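Local coordinates for protein putative MAR1 (Leishmania donovani, PDB 1X9G) that is of unknown function, tentatively named a ribonuclease, but belongs to the isochorismatase superfamily, whose characterised members are mostly hydrolases, at residues T21-V26 / R51-V56; A46-R51 / S171-M176. All blocks are in the same frame, centred on the assembly; numbering follows the deposited sequence.

Contact 1: residues T21-V26 / R51-V56; sequences TAFLCV and RLHEVV
His53, whose CB rests against Phe23, has its imidazole held at both nitrogens: ND1 bonds to Thr60 OG1, a hydroxyl that Val56 O also grips, and NE2 bonds to Thr84 OG1. This is the strand-to-helix packing of a beta-alpha-beta unit, in which helix 39-55 leads from strand 21-26 to strand 60-67 of the parallel sheet of an isochorismatase-type alpha/beta fold. The backbones come nearest at Phe23 and His53, whose CA atoms are 7.9 Å apart, and the aromatic side chain of Phe23 spans the gap. With chi1 at -56° its CG stands anti to the carbonyl carbon, and the ring reaches from the sheet to the helix. CB of His53 meets the ring at its edge, near the ring plane, 3.4 Å from Phe23 CE1. Leu52 fills the place beside it: its CD2 methyl lies 3.9 Å from Phe23 CZ, and the two side chains cross at about a right angle. Both helix residues start out toward the strand, but a chi1 of 147°, well off a staggered value, turns the His53 imidazole away, so that its nitrogens reach the two threonines, while the close packing on Phe23 is made by CB. The strand side is held in turn by the sheet, where the Phe23 backbone bonds to Lys61 and Ile63 of strand 60-67; Leu52 also packs on Ile188 and Leu191 of helix 185-191. No hydrogen bond joins the two segments. Away from Phe23, Arg51 and Glu54 form a salt bridge one helical turn apart, in which NE of Arg51 reaches OE1 of Glu54 at 2.7 Å, nearly straight at 170°, on the syn side of the carboxylate but tilted out of its plane.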
ATOM      1  N   THR A  21      28.258   1.557  -5.132  1.00 67.52           N
ATOM      2  CA  THR A  21      26.962   1.222  -5.685  1.00 66.17           C
ATOM      3  C   THR A  21      27.143   0.440  -6.974  1.00 65.59           C
ATOM      4  O   THR A  21      27.847   0.896  -7.872  1.00 65.24           O
ATOM      5  CB  THR A  21      26.201   2.502  -6.082  1.00 66.50           C
ATOM      6  OG1 THR A  21      25.863   3.246  -4.907  1.00 65.00           O
ATOM      7  CG2 THR A  21      24.920   2.149  -6.890  1.00 66.61           C
ATOM      8  N   ALA A  22      26.506  -0.722  -7.081  1.00 64.61           N
ATOM      9  CA  ALA A  22      26.408  -1.411  -8.378  1.00 63.54           C
ATOM     10  C   ALA A  22      25.106  -1.042  -9.084  1.00 63.20           C
ATOM     11  O   ALA A  22      24.006  -1.112  -8.490  1.00 63.04           O
ATOM     12  CB  ALA A  22      26.550  -2.960  -8.241  1.00 62.53           C
ATOM     13  N   PHE A  23      25.255  -0.596 -10.330  1.00 62.03           N
ATOM     14  CA  PHE A  23      24.183  -0.581 -11.295  1.00 61.11           C
ATOM     15  C   PHE A  23      24.072  -1.964 -11.933  1.00 60.96           C
ATOM     16  O   PHE A  23      25.037  -2.516 -12.455  1.00 60.78           O
ATOM     17  CB  PHE A  23      24.394   0.522 -12.332  1.00 61.10           C
ATOM     18  CG  PHE A  23      24.562   1.908 -11.722  1.00 61.56           C
ATOM     19  CD1 PHE A  23      25.644   2.701 -12.058  1.00 62.36           C
ATOM     20  CD2 PHE A  23      23.627   2.412 -10.810  1.00 61.62           C
ATOM     21  CE1 PHE A  23      25.809   3.995 -11.492  1.00 64.23           C
ATOM     22  CE2 PHE A  23      23.780   3.695 -10.244  1.00 64.48           C
ATOM     23  CZ  PHE A  23      24.887   4.491 -10.592  1.00 63.45           C
ATOM     24  N   LEU A  24      22.882  -2.542 -11.841  1.00 60.69           N
ATOM     25  CA  LEU A  24      22.657  -3.904 -12.285  1.00 60.09           C
ATOM     26  C   LEU A  24      21.613  -3.894 -13.367  1.00 59.96           C
ATOM     27  O   LEU A  24      20.444  -3.609 -13.093  1.00 60.99           O
ATOM     28  CB  LEU A  24      22.213  -4.744 -11.107  1.00 59.80           C
ATOM     29  CG  LEU A  24      22.098  -6.231 -11.299  1.00 59.85           C
ATOM     30  CD1 LEU A  24      23.212  -6.725 -12.244  1.00 58.67           C
ATOM     31  CD2 LEU A  24      22.100  -6.955  -9.909  1.00 59.66           C
ATOM     32  N   CYS A  25      22.040  -4.202 -14.592  1.00 59.68           N
ATOM     33  CA  CYS A  25      21.192  -4.068 -15.757  1.00 59.24           C
ATOM     34  C   CYS A  25      20.676  -5.445 -16.155  1.00 58.80           C
ATOM     35  O   CYS A  25      21.420  -6.269 -16.722  1.00 58.25           O
ATOM     36  CB  CYS A  25      21.959  -3.411 -16.896  1.00 59.14           C
ATOM     37  SG  CYS A  25      21.009  -3.388 -18.433  1.00 60.84           S
ATOM     38  N   VAL A  26      19.407  -5.715 -15.837  1.00 58.37           N
ATOM     39  CA  VAL A  26      18.979  -7.114 -15.838  1.00 58.16           C
ATOM     40  C   VAL A  26      18.153  -7.585 -17.040  1.00 58.15           C
ATOM     41  O   VAL A  26      17.082  -7.081 -17.266  1.00 57.89           O
ATOM     42  CB  VAL A  26      18.537  -7.677 -14.418  1.00 57.87           C
ATOM     43  CG1 VAL A  26      18.293  -6.614 -13.428  1.00 57.66           C
ATOM     44  CG2 VAL A  26      17.407  -8.706 -14.497  1.00 56.61           C
ATOM     45  N   ARG A  51      25.490   6.398 -18.335  1.00 61.44           N
ATOM     46  CA  ARG A  51      26.162   7.697 -18.417  1.00 62.21           C
ATOM     47  C   ARG A  51      26.491   8.248 -17.037  1.00 63.06           C
ATOM     48  O   ARG A  51      27.560   8.858 -16.838  1.00 64.70           O
ATOM     49  CB  ARG A  51      25.323   8.705 -19.207  1.00 61.93           C
ATOM     50  CG  ARG A  51      24.850   8.219 -20.613  1.00 62.37           C
ATOM     51  CD  ARG A  51      25.975   8.045 -21.606  1.00 57.25           C
ATOM     52  NE  ARG A  51      26.792   6.851 -21.396  1.00 55.47           N
ATOM     53  CZ  ARG A  51      26.413   5.612 -21.734  1.00 58.14           C
ATOM     54  NH1 ARG A  51      25.181   5.399 -22.227  1.00 55.65           N
ATOM     55  NH2 ARG A  51      27.244   4.569 -21.535  1.00 55.20           N
ATOM     56  N   LEU A  52      25.582   8.039 -16.089  1.00 62.93           N
ATOM     57  CA  LEU A  52      25.809   8.410 -14.699  1.00 62.71           C
ATOM     58  C   LEU A  52      27.059   7.743 -14.091  1.00 62.87           C
ATOM     59  O   LEU A  52      27.822   8.392 -13.370  1.00 62.11           O
ATOM     60  CB  LEU A  52      24.565   8.103 -13.830  1.00 62.61           C
ATOM     61  CG  LEU A  52      24.759   8.433 -12.342  1.00 61.83           C
ATOM     62  CD1 LEU A  52      25.042   9.910 -12.287  1.00 59.11           C
ATOM     63  CD2 LEU A  52      23.602   8.046 -11.402  1.00 61.28           C
ATOM     64  N   HIS A  53      27.215   6.446 -14.333  1.00 63.20           N
ATOM     65  CA  HIS A  53      28.324   5.695 -13.768  1.00 64.69           C
ATOM     66  C   HIS A  53      29.669   6.186 -14.339  1.00 65.47           C
ATOM     67  O   HIS A  53      30.651   6.271 -13.597  1.00 65.85           O
ATOM     68  CB  HIS A  53      28.122   4.191 -13.991  1.00 64.90           C
ATOM     69  CG  HIS A  53      29.389   3.415 -14.199  1.00 65.08           C
ATOM     70  ND1 HIS A  53      30.267   3.127 -13.176  1.00 63.45           N
ATOM     71  CD2 HIS A  53      29.909   2.844 -15.315  1.00 65.80           C
ATOM     72  CE1 HIS A  53      31.276   2.418 -13.653  1.00 64.70           C
ATOM     73  NE2 HIS A  53      31.087   2.241 -14.951  1.00 66.04           N
ATOM     74  N   GLU A  54      29.697   6.520 -15.635  1.00 65.66           N
ATOM     75  CA  GLU A  54      30.852   7.189 -16.257  1.00 65.93           C
ATOM     76  C   GLU A  54      31.197   8.526 -15.598  1.00 65.94           C
ATOM     77  O   GLU A  54      32.356   8.844 -15.461  1.00 65.75           O
ATOM     78  CB  GLU A  54      30.634   7.356 -17.754  1.00 65.80           C
ATOM     79  CG  GLU A  54      30.630   6.008 -18.414  1.00 67.02           C
ATOM     80  CD  GLU A  54      30.012   6.000 -19.778  1.00 69.62           C
ATOM     81  OE1 GLU A  54      29.210   6.904 -20.089  1.00 69.92           O
ATOM     82  OE2 GLU A  54      30.326   5.061 -20.543  1.00 73.29           O
ATOM     83  N   VAL A  55      30.186   9.278 -15.150  1.00 66.30           N
ATOM     84  CA  VAL A  55      30.415  10.469 -14.317  1.00 65.84           C
ATOM     85  C   VAL A  55      31.163  10.091 -13.029  1.00 67.02           C
ATOM     86  O   VAL A  55      32.083  10.783 -12.622  1.00 67.08           O
ATOM     87  CB  VAL A  55      29.097  11.226 -13.973  1.00 64.70           C
ATOM     88  CG1 VAL A  55      29.380  12.368 -13.053  1.00 65.84           C
ATOM     89  CG2 VAL A  55      28.410  11.761 -15.202  1.00 62.21           C
ATOM     90  N   VAL A  56      30.788   8.979 -12.397  1.00 68.55           N
ATOM     91  CA  VAL A  56      31.312   8.674 -11.052  1.00 69.84           C
ATOM     92  C   VAL A  56      31.861   7.240 -10.876  1.00 69.57           C
ATOM     93  O   VAL A  56      31.389   6.501 -10.040  1.00 69.73           O
ATOM     94  CB  VAL A  56      30.284   9.074  -9.917  1.00 70.56           C
ATOM     95  CG1 VAL A  56      30.965   9.059  -8.536  1.00 71.80           C
ATOM     96  CG2 VAL A  56      29.714  10.488 -10.166  1.00 70.00           C
TER

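Contact 2: residues A46-R51 / S171-M176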
ATOM      1  N   ALA A  46      18.513   2.327 -18.516  1.00 58.32           N
ATOM      2  CA  ALA A  46      19.800   1.625 -18.687  1.00 58.85           C
ATOM      3  C   ALA A  46      20.870   2.551 -19.224  1.00 58.58           C
ATOM      4  O   ALA A  46      21.956   2.630 -18.643  1.00 58.32           O
ATOM      5  CB  ALA A  46      19.655   0.414 -19.606  1.00 58.70           C
ATOM      6  N   ASN A  47      20.546   3.287 -20.289  1.00 59.29           N
ATOM      7  CA  ASN A  47      21.446   4.363 -20.778  1.00 60.62           C
ATOM      8  C   ASN A  47      21.689   5.431 -19.722  1.00 61.03           C
ATOM      9  O   ASN A  47      22.849   5.694 -19.432  1.00 61.95           O
ATOM     10  CB  ASN A  47      20.970   5.019 -22.085  1.00 60.88           C
ATOM     11  CG  ASN A  47      21.019   4.066 -23.283  1.00 61.45           C
ATOM     12  OD1 ASN A  47      21.975   3.291 -23.461  1.00 63.58           O
ATOM     13  ND2 ASN A  47      19.980   4.132 -24.122  1.00 62.51           N
ATOM     14  N   ARG A  48      20.621   5.998 -19.121  1.00 60.51           N
ATOM     15  CA  ARG A  48      20.756   7.022 -18.047  1.00 60.33           C
ATOM     16  C   ARG A  48      21.735   6.676 -16.927  1.00 60.27           C
ATOM     17  O   ARG A  48      22.602   7.486 -16.599  1.00 59.58           O
ATOM     18  CB  ARG A  48      19.405   7.436 -17.434  1.00 60.28           C
ATOM     19  CG  ARG A  48      19.532   8.425 -16.248  1.00 59.89           C
ATOM     20  CD  ARG A  48      18.141   8.982 -15.747  1.00 59.52           C
ATOM     21  NE  ARG A  48      17.699  10.138 -16.544  1.00 55.34           N
ATOM     22  CZ  ARG A  48      16.466  10.648 -16.546  1.00 56.51           C
ATOM     23  NH1 ARG A  48      15.505  10.135 -15.764  1.00 56.76           N
ATOM     24  NH2 ARG A  48      16.184  11.696 -17.321  1.00 53.18           N
ATOM     25  N   LEU A  49      21.584   5.485 -16.347  1.00 60.29           N
ATOM     26  CA  LEU A  49      22.497   4.990 -15.291  1.00 60.34           C
ATOM     27  C   LEU A  49      23.883   4.634 -15.839  1.00 60.69           C
ATOM     28  O   LEU A  49      24.840   4.476 -15.060  1.00 60.83           O
ATOM     29  CB  LEU A  49      21.884   3.770 -14.563  1.00 59.83           C
ATOM     30  CG  LEU A  49      20.776   3.984 -13.498  1.00 61.03           C
ATOM     31  CD1 LEU A  49      21.243   4.878 -12.336  1.00 57.66           C
ATOM     32  CD2 LEU A  49      19.570   4.615 -14.097  1.00 61.61           C
ATOM     33  N   ALA A  50      23.971   4.466 -17.163  1.00 60.59           N
ATOM     34  CA  ALA A  50      25.227   4.078 -17.809  1.00 60.94           C
ATOM     35  C   ALA A  50      26.075   5.305 -17.836  1.00 61.00           C
ATOM     36  O   ALA A  50      27.202   5.273 -17.353  1.00 60.97           O
ATOM     37  CB  ALA A  50      25.004   3.528 -19.235  1.00 60.12           C
ATOM     38  N   ARG A  51      25.490   6.398 -18.335  1.00 61.44           N
ATOM     39  CA  ARG A  51      26.162   7.697 -18.417  1.00 62.21           C
ATOM     40  C   ARG A  51      26.491   8.248 -17.037  1.00 63.06           C
ATOM     41  O   ARG A  51      27.560   8.858 -16.838  1.00 64.70           O
ATOM     42  CB  ARG A  51      25.323   8.705 -19.207  1.00 61.93           C
ATOM     43  CG  ARG A  51      24.850   8.219 -20.613  1.00 62.37           C
ATOM     44  CD  ARG A  51      25.975   8.045 -21.606  1.00 57.25           C
ATOM     45  NE  ARG A  51      26.792   6.851 -21.396  1.00 55.47           N
ATOM     46  CZ  ARG A  51      26.413   5.612 -21.734  1.00 58.14           C
ATOM     47  NH1 ARG A  51      25.181   5.399 -22.227  1.00 55.65           N
ATOM     48  NH2 ARG A  51      27.244   4.569 -21.535  1.00 55.20           N
ATOM     49  N   SER A 171      14.513  10.571  -9.278  1.00 53.47           N
ATOM     50  CA  SER A 171      14.662  10.589  -7.811  1.00 52.39           C
ATOM     51  C   SER A 171      16.018  10.079  -7.405  1.00 52.02           C
ATOM     52  O   SER A 171      16.658  10.649  -6.573  1.00 53.19           O
ATOM     53  CB  SER A 171      13.638   9.662  -7.149  1.00 51.81           C
ATOM     54  OG  SER A 171      13.477  10.033  -5.784  1.00 50.64           O
ATOM     55  N   ILE A 172      16.425   8.957  -7.969  1.00 52.34           N
ATOM     56  CA  ILE A 172      17.707   8.328  -7.651  1.00 51.83           C
ATOM     57  C   ILE A 172      18.958   9.154  -8.027  1.00 53.42           C
ATOM     58  O   ILE A 172      19.901   9.203  -7.217  1.00 53.17           O
ATOM     59  CB  ILE A 172      17.782   6.916  -8.287  1.00 52.20           C
ATOM     60  CG1 ILE A 172      16.957   5.920  -7.463  1.00 51.06           C
ATOM     61  CG2 ILE A 172      19.225   6.390  -8.367  1.00 50.38           C
ATOM     62  CD1 ILE A 172      16.843   4.518  -8.178  1.00 50.11           C
ATOM     63  N   LEU A 173      18.994   9.784  -9.219  1.00 53.50           N
ATOM     64  CA  LEU A 173      20.141  10.650  -9.552  1.00 55.50           C
ATOM     65  C   LEU A 173      20.317  11.781  -8.534  1.00 56.25           C
ATOM     66  O   LEU A 173      21.395  11.979  -8.024  1.00 57.69           O
ATOM     67  CB  LEU A 173      20.096  11.236 -10.969  1.00 55.51           C
ATOM     68  CG  LEU A 173      20.065  10.376 -12.237  1.00 56.66           C
ATOM     69  CD1 LEU A 173      20.829  11.056 -13.368  1.00 58.06           C
ATOM     70  CD2 LEU A 173      20.522   8.896 -12.072  1.00 57.11           C
ATOM     71  N   LEU A 174      19.230  12.461  -8.204  1.00 57.04           N
ATOM     72  CA  LEU A 174      19.163  13.500  -7.195  1.00 56.54           C
ATOM     73  C   LEU A 174      19.506  13.088  -5.772  1.00 57.34           C
ATOM     74  O   LEU A 174      19.814  13.938  -4.927  1.00 57.69           O
ATOM     75  CB  LEU A 174      17.740  14.059  -7.203  1.00 55.56           C
ATOM     76  CG  LEU A 174      17.360  14.801  -8.488  1.00 56.60           C
ATOM     77  CD1 LEU A 174      16.052  15.576  -8.333  1.00 57.19           C
ATOM     78  CD2 LEU A 174      18.498  15.772  -8.950  1.00 57.01           C
ATOM     79  N   GLN A 175      19.378  11.804  -5.470  1.00 57.73           N
ATOM     80  CA  GLN A 175      19.575  11.339  -4.115  1.00 57.79           C
ATOM     81  C   GLN A 175      21.065  11.114  -3.914  1.00 59.91           C
ATOM     82  O   GLN A 175      21.586  11.295  -2.815  1.00 60.53           O
ATOM     83  CB  GLN A 175      18.807  10.044  -3.867  1.00 56.28           C
ATOM     84  CG  GLN A 175      17.284  10.183  -3.549  1.00 56.22           C
ATOM     85  CD  GLN A 175      16.602   8.816  -3.570  1.00 56.09           C
ATOM     86  OE1 GLN A 175      17.102   7.880  -2.975  1.00 56.42           O
ATOM     87  NE2 GLN A 175      15.511   8.682  -4.311  1.00 52.97           N
ATOM     88  N   MET A 176      21.742  10.706  -4.973  1.00 61.81           N
ATOM     89  CA  MET A 176      23.164  10.512  -4.943  1.00 65.63           C
ATOM     90  C   MET A 176      24.008  11.831  -4.999  1.00 65.92           C
ATOM     91  O   MET A 176      25.136  11.833  -4.524  1.00 65.79           O
ATOM     92  CB  MET A 176      23.562   9.564  -6.080  1.00 65.26           C
ATOM     93  CG  MET A 176      23.191   8.097  -5.854  1.00 66.51           C
ATOM     94  SD  MET A 176      23.345   7.040  -7.346  1.00 68.22           S
ATOM     95  CE  MET A 176      24.922   6.227  -7.002  1.00 66.89           C
TER
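Segments 46-51 and 171-176, of helices 39-55 and 169-176, come nearest at Leu49 and Leu173, whose CA atoms are 8.4 Å apart, a spacing that leaves the side chains to make the contact. The two helices pack side by side on one face of the parallel sheet, where Leu49 and Met176 both touch Phe23 of strand 21-26. Leu173 points at the first helix and divides its two methyls between two neighbours. CD1 lies 4.1 Å from Arg48 CG and equally near Arg48 CD, the aliphatic part of an arginine whose CG stands anti to the backbone N (chi1 176°). CD2 sits 4.1 Å from Leu49 CD1, and the two leucines cross obliquely. Beyond CD the Arg48 chain bends, with chi3 at -84°, and its guanidinium bonds through NH1 to Ser169 OG. On the second helix, Gln175 NE2 donates to Ser171 OG (2.9 Å); that hydroxyl is also bonded to His118 O of the second subunit, while Leu174 O takes a bond from Gln123 NE2 of the same neighbour. Between the two segments there is neither hydrogen bond nor salt bridge, which implies cohesion by buried hydrocarbon packing, with the arginine charge carried past the leucine to a polar partner.

Contacts 1 and 2 are neighbouring parts of one buried layer, their centres 7 Å apart. Helix 39-55 serves both, and Arg51 belongs to a segment of each. Along the chain the order is 21-26, 46-51, 51-56 and 171-176, so the segments alternate: contact 1 packs the first strand of a beta-alpha-beta unit against its crossover helix, while contact 2 brings a helix from beyond the last strand of the sheet, 164-167, back against the same crossover helix. The two contacts touch directly, with Phe23 CE2 3.5 Å from Leu49 CD1, and Met176 CE packs on Phe23 CZ. Central strand, crossover helix and late helix are thereby joined in one core, which extends toward the subunit interface.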